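Local atomic coordinates of glycoside hydrolase family 31 (Trueperella pyogenes, PDB entry 5I0F), a protein that degrades cycloalternan, a cyclic glucan, as a family 31 glycoside hydrolase that works through a covalent glycosyl-enzyme intermediate. Residues M314-H317 with R318-I322; I374-L377 with H378-G381; R5-G8 with I9-P12. All coordinates share one frame; numbering follows the deposited sequence.

Overall arrangement
From the N terminus the chain meets contact 3 first, in the loop between strands 2-3 and 20-21, where a tight turn at residues 5-8 leads into residues 9-12 beside the N-terminal sheet. Contacts 1 and 2 follow in the TIM-barrel domain. Contact 1 ends helix 307-320, which links barrel strands 297-300 and 326-329, and contact 2 ends helix 370-379, just ahead of strand 383-388. All three are local, two at helix ends and one at a turn, in series without nesting or crossing. Contacts 1 and 2 touch, Asp315 pairing with Arg380 and Met314 packing on Leu377, joining the two helix ends. Contact 3 lies beyond the chain's centre, its nearest atoms about 35 Å from contact 1.

Contact 1 of 3, residues M314-H317 with R318-I322; sequences MDRH and RNEGI
Arg316 and Glu320 run side by side from successive turns of helix 307-320, pointing the same way, with their guanidinium and carboxylate planes 40° apart. Arg316 grips side-on: its NE lies 2.9 Å from OE2 of Glu320 and its NH1 3.2 Å from that same oxygen, which sits in the guanidinium plane and is approached on its anti side. Arg316 reaches it because CG stands anti to the backbone N and the chain then bends at chi2 (71°). The other carboxylate oxygen of Glu320 pairs with Arg623 of helix 617-646, while Trp607 makes a cation-pi contact with Arg316. Asp315 and Arg318 also lie alongside each other, but their bridge is long, OD1 to NH1 being 4.0 Å and well out of the guanidinium plane; the stronger partner of Asp315 is Arg380. On the buried side the ring edge of His317 turns to the chain beyond the helix, ND1 donating to the carbonyl O of Ile322 at 2.7 Å, while NE2 bonds to Tyr590. Ile322 N returns a bond to His317 O at 3.0 Å, the outer link of a Schellman motif whose left-handed residue, Gly321, suits its positive phi. Both ring nitrogens are thus engaged, so the buried imidazole has its rotation fixed, and with ND1 donating it ties the chain's exit to the last helical turn.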
loop_
_atom_site.group_PDB
_atom_site.type_symbol
_atom_site.label_atom_id
_atom_site.label_comp_id
_atom_site.label_asym_id
_atom_site.label_seq_id
_atom_site.Cartn_x
_atom_site.Cartn_y
_atom_site.Cartn_z
ATOM N N MET A 314 -24.139 9.583 -12.691
ATOM C CA MET A 314 -25.136 8.657 -12.143
ATOM C C MET A 314 -26.354 8.571 -13.078
ATOM O O MET A 314 -26.859 7.481 -13.339
ATOM C CB MET A 314 -25.550 9.048 -10.727
ATOM C CG MET A 314 -24.405 9.084 -9.711
ATOM S SD MET A 314 -23.568 7.504 -9.525
ATOM C CE MET A 314 -22.218 7.691 -10.676
ATOM N N ASP A 315 -26.798 9.706 -13.619
ATOM C CA ASP A 315 -27.909 9.691 -14.590
ATOM C C ASP A 315 -27.489 8.924 -15.864
ATOM O O ASP A 315 -28.286 8.187 -16.431
ATOM C CB ASP A 315 -28.386 11.103 -14.962
ATOM C CG ASP A 315 -29.030 11.853 -13.798
ATOM O OD1 ASP A 315 -29.376 11.238 -12.734
ATOM O OD2 ASP A 315 -29.197 13.088 -13.943
ATOM N N ARG A 316 -26.238 9.069 -16.286
ATOM C CA ARG A 316 -25.773 8.349 -17.479
ATOM C C ARG A 316 -25.750 6.830 -17.252
ATOM O O ARG A 316 -26.218 6.080 -18.098
ATOM C CB ARG A 316 -24.437 8.880 -17.973
ATOM C CG ARG A 316 -23.992 8.332 -19.324
ATOM C CD ARG A 316 -24.823 8.855 -20.479
ATOM N NE ARG A 316 -24.351 8.346 -21.768
ATOM C CZ ARG A 316 -23.397 8.899 -22.523
ATOM N NH1 ARG A 316 -23.065 8.321 -23.672
ATOM N NH2 ARG A 316 -22.775 10.023 -22.163
ATOM N N HIS A 317 -25.236 6.396 -16.102
ATOM C CA HIS A 317 -25.319 4.978 -15.728
ATOM C C HIS A 317 -26.765 4.454 -15.857
ATOM O O HIS A 317 -27.018 3.417 -16.464
ATOM C CB HIS A 317 -24.786 4.747 -14.320
ATOM C CG HIS A 317 -23.316 4.495 -14.281
ATOM N ND1 HIS A 317 -22.770 3.294 -14.659
ATOM C CD2 HIS A 317 -22.272 5.301 -13.960
ATOM C CE1 HIS A 317 -21.453 3.367 -14.576
ATOM N NE2 HIS A 317 -21.125 4.568 -14.130
ATOM N N ARG A 318 -27.704 5.187 -15.291
ATOM C CA ARG A 318 -29.100 4.775 -15.324
ATOM C C ARG A 318 -29.626 4.749 -16.766
ATOM O O ARG A 318 -30.262 3.776 -17.185
ATOM C CB ARG A 318 -29.922 5.738 -14.458
ATOM C CG ARG A 318 -31.434 5.546 -14.530
ATOM C CD ARG A 318 -32.152 6.856 -14.219
ATOM N NE ARG A 318 -32.691 6.877 -12.870
ATOM C CZ ARG A 318 -32.995 7.980 -12.167
ATOM N NH1 ARG A 318 -32.777 9.223 -12.629
ATOM N NH2 ARG A 318 -33.516 7.826 -10.961
ATOM N N ASN A 319 -29.358 5.809 -17.522
ATOM C CA ASN A 319 -29.855 5.871 -18.910
ATOM C C ASN A 319 -29.216 4.837 -19.813
ATOM O O ASN A 319 -29.858 4.362 -20.741
ATOM C CB ASN A 319 -29.669 7.259 -19.491
ATOM C CG ASN A 319 -30.588 8.265 -18.851
ATOM O OD1 ASN A 319 -31.709 7.937 -18.451
ATOM N ND2 ASN A 319 -30.130 9.489 -18.743
ATOM N N GLU A 320 -27.962 4.484 -19.536
ATOM C CA GLU A 320 -27.290 3.443 -20.304
ATOM C C GLU A 320 -27.615 2.006 -19.836
ATOM O O GLU A 320 -27.190 1.061 -20.469
ATOM C CB GLU A 320 -25.770 3.683 -20.328
ATOM C CG GLU A 320 -25.329 4.972 -21.030
ATOM C CD GLU A 320 -25.506 4.968 -22.546
ATOM O OE1 GLU A 320 -25.869 3.933 -23.141
ATOM O OE2 GLU A 320 -25.246 6.024 -23.158
ATOM N N GLY A 321 -28.342 1.837 -18.737
ATOM C CA GLY A 321 -28.567 0.494 -18.171
ATOM C C GLY A 321 -27.317 -0.219 -17.673
ATOM O O GLY A 321 -27.198 -1.432 -17.825
ATOM N N ILE A 322 -26.385 0.543 -17.085
ATOM C CA ILE A 322 -25.153 0.016 -16.500
ATOM C C ILE A 322 -25.235 0.400 -15.024
ATOM O O ILE A 322 -24.834 1.493 -14.658
ATOM C CB ILE A 322 -23.886 0.589 -17.212
ATOM C CG1 ILE A 322 -23.897 0.146 -18.679
ATOM C CG2 ILE A 322 -22.599 0.103 -16.553
ATOM C CD1 ILE A 322 -23.010 0.957 -19.601
#

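Contact 2 of 3, residues I374-L377 with H378-G381; sequences IREL and HERG
Glu376 OE2 is gripped by three donors: NE and NH2 of Arg375, and a water that joins it to Glu379. Arg375 binds side-on, NE at 3.0 Å and NH2 at 3.1 Å from Glu376 OE2, with the oxygen near the guanidinium plane. The water donates to Glu376 OE2 and, at 2.6 Å, to OE1 of Glu379. It thereby spans two acids whose planes are 75° apart and whose OE1 atoms come within 3.3 Å of each other, a repulsive approach that the water and the arginine probably ease. A bend at chi2 (-55°) folds the Glu376 carboxylate toward Glu379, which itself extends beyond CG. On the inner side, Ile374 and His378 lie side by side: CG2 of the isoleucine sits over the imidazole face, 3.8 Å from its centroid, as a CH-pi contact. Ile374 O lies over the same face, offset toward the rim, while NE2 of His378 is held by Asp462. The long, extended Arg380 leaves the last turn for Asp315 on helix 307-320, and Leu377 packs its apolar side chain against Met311 and Met314 of that helix. Gly381 N bonds to His378 O at 2.9 Å, and the positive phi of Gly381 is easy for a residue without a side chain. This is a Schellman motif closing an outer helix of the TIM barrel, just before strand 383-388.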
loop_
_atom_site.group_PDB
_atom_site.type_symbol
_atom_site.label_atom_id
_atom_site.label_comp_id
_atom_site.label_asym_id
_atom_site.label_seq_id
_atom_site.Cartn_x
_atom_site.Cartn_y
_atom_site.Cartn_z
ATOM N N ILE A 374 -27.086 12.851 -1.525
ATOM C CA ILE A 374 -26.958 11.557 -0.856
ATOM C C ILE A 374 -28.330 10.877 -0.696
ATOM O O ILE A 374 -28.470 9.693 -0.978
ATOM C CB ILE A 374 -26.188 11.676 0.486
ATOM C CG1 ILE A 374 -24.746 12.170 0.217
ATOM C CG2 ILE A 374 -26.139 10.326 1.203
ATOM C CD1 ILE A 374 -24.086 12.925 1.345
ATOM N N ARG A 375 -29.339 11.634 -0.271
ATOM C CA ARG A 375 -30.681 11.094 -0.138
ATOM C C ARG A 375 -31.180 10.524 -1.483
ATOM O O ARG A 375 -31.720 9.420 -1.547
ATOM C CB ARG A 375 -31.638 12.182 0.386
ATOM C CG ARG A 375 -33.090 11.762 0.544
ATOM C CD ARG A 375 -34.032 12.948 0.794
ATOM N NE ARG A 375 -34.122 13.801 -0.401
ATOM C CZ ARG A 375 -33.696 15.066 -0.509
ATOM N NH1 ARG A 375 -33.171 15.732 0.527
ATOM N NH2 ARG A 375 -33.818 15.688 -1.680
ATOM N N GLU A 376 -31.009 11.294 -2.548
ATOM C CA GLU A 376 -31.489 10.879 -3.852
ATOM C C GLU A 376 -30.706 9.701 -4.398
ATOM O O GLU A 376 -31.298 8.807 -5.003
ATOM C CB GLU A 376 -31.502 12.051 -4.853
ATOM C CG GLU A 376 -32.493 13.169 -4.500
ATOM C CD GLU A 376 -33.941 12.707 -4.298
ATOM O OE1 GLU A 376 -34.437 11.913 -5.130
ATOM O OE2 GLU A 376 -34.583 13.156 -3.313
ATOM N N LEU A 377 -29.391 9.688 -4.192
ATOM C CA LEU A 377 -28.605 8.520 -4.584
ATOM C C LEU A 377 -29.030 7.279 -3.780
ATOM O O LEU A 377 -29.261 6.214 -4.385
ATOM C CB LEU A 377 -27.112 8.825 -4.530
ATOM C CG LEU A 377 -26.661 9.794 -5.638
ATOM C CD1 LEU A 377 -25.185 10.061 -5.503
ATOM C CD2 LEU A 377 -26.946 9.326 -7.050
ATOM N N HIS A 378 -29.282 7.448 -2.475
ATOM C CA HIS A 378 -29.812 6.344 -1.667
ATOM C C HIS A 378 -31.132 5.801 -2.210
ATOM O O HIS A 378 -31.310 4.593 -2.247
ATOM C CB HIS A 378 -29.961 6.717 -0.190
ATOM C CG HIS A 378 -28.658 6.764 0.550
ATOM N ND1 HIS A 378 -28.543 7.308 1.809
ATOM C CD2 HIS A 378 -27.418 6.327 0.211
ATOM C CE1 HIS A 378 -27.285 7.217 2.211
ATOM N NE2 HIS A 378 -26.587 6.609 1.270
ATOM N N GLU A 379 -32.021 6.672 -2.670
ATOM C CA GLU A 379 -33.310 6.221 -3.239
ATOM C C GLU A 379 -33.145 5.408 -4.514
ATOM O O GLU A 379 -33.977 4.561 -4.822
ATOM C CB GLU A 379 -34.226 7.403 -3.503
ATOM C CG GLU A 379 -34.759 7.986 -2.218
ATOM C CD GLU A 379 -35.561 9.246 -2.437
ATOM O OE1 GLU A 379 -36.077 9.455 -3.572
ATOM O OE2 GLU A 379 -35.698 10.014 -1.456
ATOM N N ARG A 380 -32.055 5.663 -5.231
ATOM C CA ARG A 380 -31.675 4.878 -6.389
ATOM C C ARG A 380 -30.852 3.633 -6.081
ATOM O O ARG A 380 -30.420 2.955 -7.007
ATOM C CB ARG A 380 -30.878 5.749 -7.346
ATOM C CG ARG A 380 -31.561 7.001 -7.801
ATOM C CD ARG A 380 -30.734 7.554 -8.935
ATOM N NE ARG A 380 -31.026 8.934 -9.191
ATOM C CZ ARG A 380 -30.463 9.639 -10.165
ATOM N NH1 ARG A 380 -29.569 9.083 -10.978
ATOM N NH2 ARG A 380 -30.814 10.908 -10.335
ATOM N N GLY A 381 -30.616 3.316 -4.811
ATOM C CA GLY A 381 -29.802 2.171 -4.456
ATOM C C GLY A 381 -28.306 2.355 -4.637
ATOM O O GLY A 381 -27.610 1.381 -4.819
HETATM O O HOH W 1 -36.781 11.911 -3.496
#

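Contact 3 of 3, residues R5-G8 with I9-P12; sequences RPRG and IEHP
Residues Arg5 to Gly8 form a type I beta turn, with ring-restrained Pro6 in its second place, closed by Gly8 N bonding to Arg5 O at 2.9 Å, and the chain then continues through Ile9 to Glu10, which like Gly8 has positive phi. Gly8 easily accepts phi 72°. Arg5 lays one guanidinium face on the backbone beyond the turn: Gly8 O stands 3.7 Å above its plane, over the centre, and Ile9 N lies over the same group nearer the rim. NE of Arg5 is paired with Asp18, and Ile9 N bonds to Ser16. Arg7 and Glu10 make the polar contact across the segments. NH1 of Arg7 meets OE2 of Glu10 at 3.0 Å in a salt bridge and makes a weak, 3.3 Å bond to OE1, while the carboxylate sits at the guanidinium edge with the planes turned 60° apart. The Arg7 chain bends at chi3 (-95°), swinging its head to the acid, and its CB also packs on the CD of Glu10. A water donates to Gly8 O at 2.6 Å and to Glu10 OE2 at 2.8 Å, tying the side chain to the turn. Glu10 is shared further with Ser475 and Arg427, and Arg7 with Asp476. With two arginines at one carboxylate, Glu10 is probably stabilised as an anion, and its charge network fastens the N-terminal loop to the barrel-domain loop carrying Ser475 and Asp476.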
loop_
_atom_site.group_PDB
_atom_site.type_symbol
_atom_site.label_atom_id
_atom_site.label_comp_id
_atom_site.label_asym_id
_atom_site.label_seq_id
_atom_site.Cartn_x
_atom_site.Cartn_y
_atom_site.Cartn_z
ATOM N N ARG A 5 22.444 14.209 9.595
ATOM C CA ARG A 5 21.524 13.310 10.297
ATOM C C ARG A 5 21.998 11.906 9.966
ATOM O O ARG A 5 21.912 11.502 8.815
ATOM C CB ARG A 5 20.101 13.469 9.762
ATOM C CG ARG A 5 19.424 14.800 10.071
ATOM C CD ARG A 5 18.019 14.836 9.469
ATOM N NE ARG A 5 18.051 14.854 8.005
ATOM C CZ ARG A 5 16.980 14.937 7.211
ATOM N NH1 ARG A 5 15.752 15.007 7.717
ATOM N NH2 ARG A 5 17.142 14.958 5.889
ATOM N N PRO A 6 22.513 11.159 10.951
ATOM C CA PRO A 6 23.096 9.843 10.671
ATOM C C PRO A 6 22.214 8.908 9.824
ATOM O O PRO A 6 22.723 8.167 9.003
ATOM C CB PRO A 6 23.279 9.255 12.072
ATOM C CG PRO A 6 23.485 10.428 12.945
ATOM C CD PRO A 6 22.580 11.484 12.396
ATOM N N ARG A 7 20.906 8.950 10.035
ATOM C CA ARG A 7 19.974 8.107 9.267
ATOM C C ARG A 7 19.336 8.808 8.077
ATOM O O ARG A 7 18.618 8.173 7.303
ATOM C CB ARG A 7 18.896 7.540 10.184
ATOM C CG ARG A 7 19.402 6.497 11.171
ATOM C CD ARG A 7 18.311 6.107 12.164
ATOM N NE ARG A 7 18.466 6.920 13.362
ATOM C CZ ARG A 7 17.735 7.974 13.727
ATOM N NH1 ARG A 7 16.704 8.396 13.013
ATOM N NH2 ARG A 7 18.045 8.608 14.848
ATOM N N GLY A 8 19.587 10.107 7.928
ATOM C CA GLY A 8 19.091 10.868 6.806
ATOM C C GLY A 8 17.597 11.135 6.857
ATOM O O GLY A 8 17.000 11.229 7.927
ATOM N N ILE A 9 17.007 11.259 5.675
ATOM C CA ILE A 9 15.578 11.558 5.541
ATOM C C ILE A 9 14.750 10.310 5.910
ATOM O O ILE A 9 13.588 10.426 6.329
ATOM C CB ILE A 9 15.253 12.076 4.121
ATOM C CG1 ILE A 9 13.824 12.650 4.036
ATOM C CG2 ILE A 9 15.485 11.002 3.067
ATOM C CD1 ILE A 9 13.555 13.348 2.709
ATOM N N GLU A 10 15.366 9.142 5.755
ATOM C CA GLU A 10 14.777 7.837 6.149
ATOM C C GLU A 10 13.655 7.408 5.191
ATOM O O GLU A 10 12.674 6.773 5.584
ATOM C CB GLU A 10 14.368 7.784 7.629
ATOM C CG GLU A 10 15.559 8.048 8.547
ATOM C CD GLU A 10 15.219 7.992 10.027
ATOM O OE1 GLU A 10 15.146 6.874 10.597
ATOM O OE2 GLU A 10 15.016 9.065 10.637
ATOM N N HIS A 11 13.824 7.768 3.928
ATOM C CA HIS A 11 13.104 7.123 2.813
ATOM C C HIS A 11 13.582 5.649 2.861
ATOM O O HIS A 11 14.767 5.409 2.944
ATOM C CB HIS A 11 13.484 7.851 1.513
ATOM C CG HIS A 11 12.787 7.368 0.276
ATOM N ND1 HIS A 11 12.867 6.070 -0.151
ATOM C CD2 HIS A 11 12.120 8.035 -0.696
ATOM C CE1 HIS A 11 12.189 5.923 -1.279
ATOM N NE2 HIS A 11 11.737 7.110 -1.641
ATOM N N PRO A 12 12.668 4.654 2.825
ATOM C CA PRO A 12 13.161 3.269 3.017
ATOM C C PRO A 12 14.077 2.705 1.932
ATOM O O PRO A 12 14.740 1.695 2.166
ATOM C CB PRO A 12 11.879 2.440 3.134
ATOM C CG PRO A 12 10.790 3.298 2.578
ATOM C CD PRO A 12 11.199 4.718 2.865
HETATM O O HOH W 2 16.975 11.112 10.567
#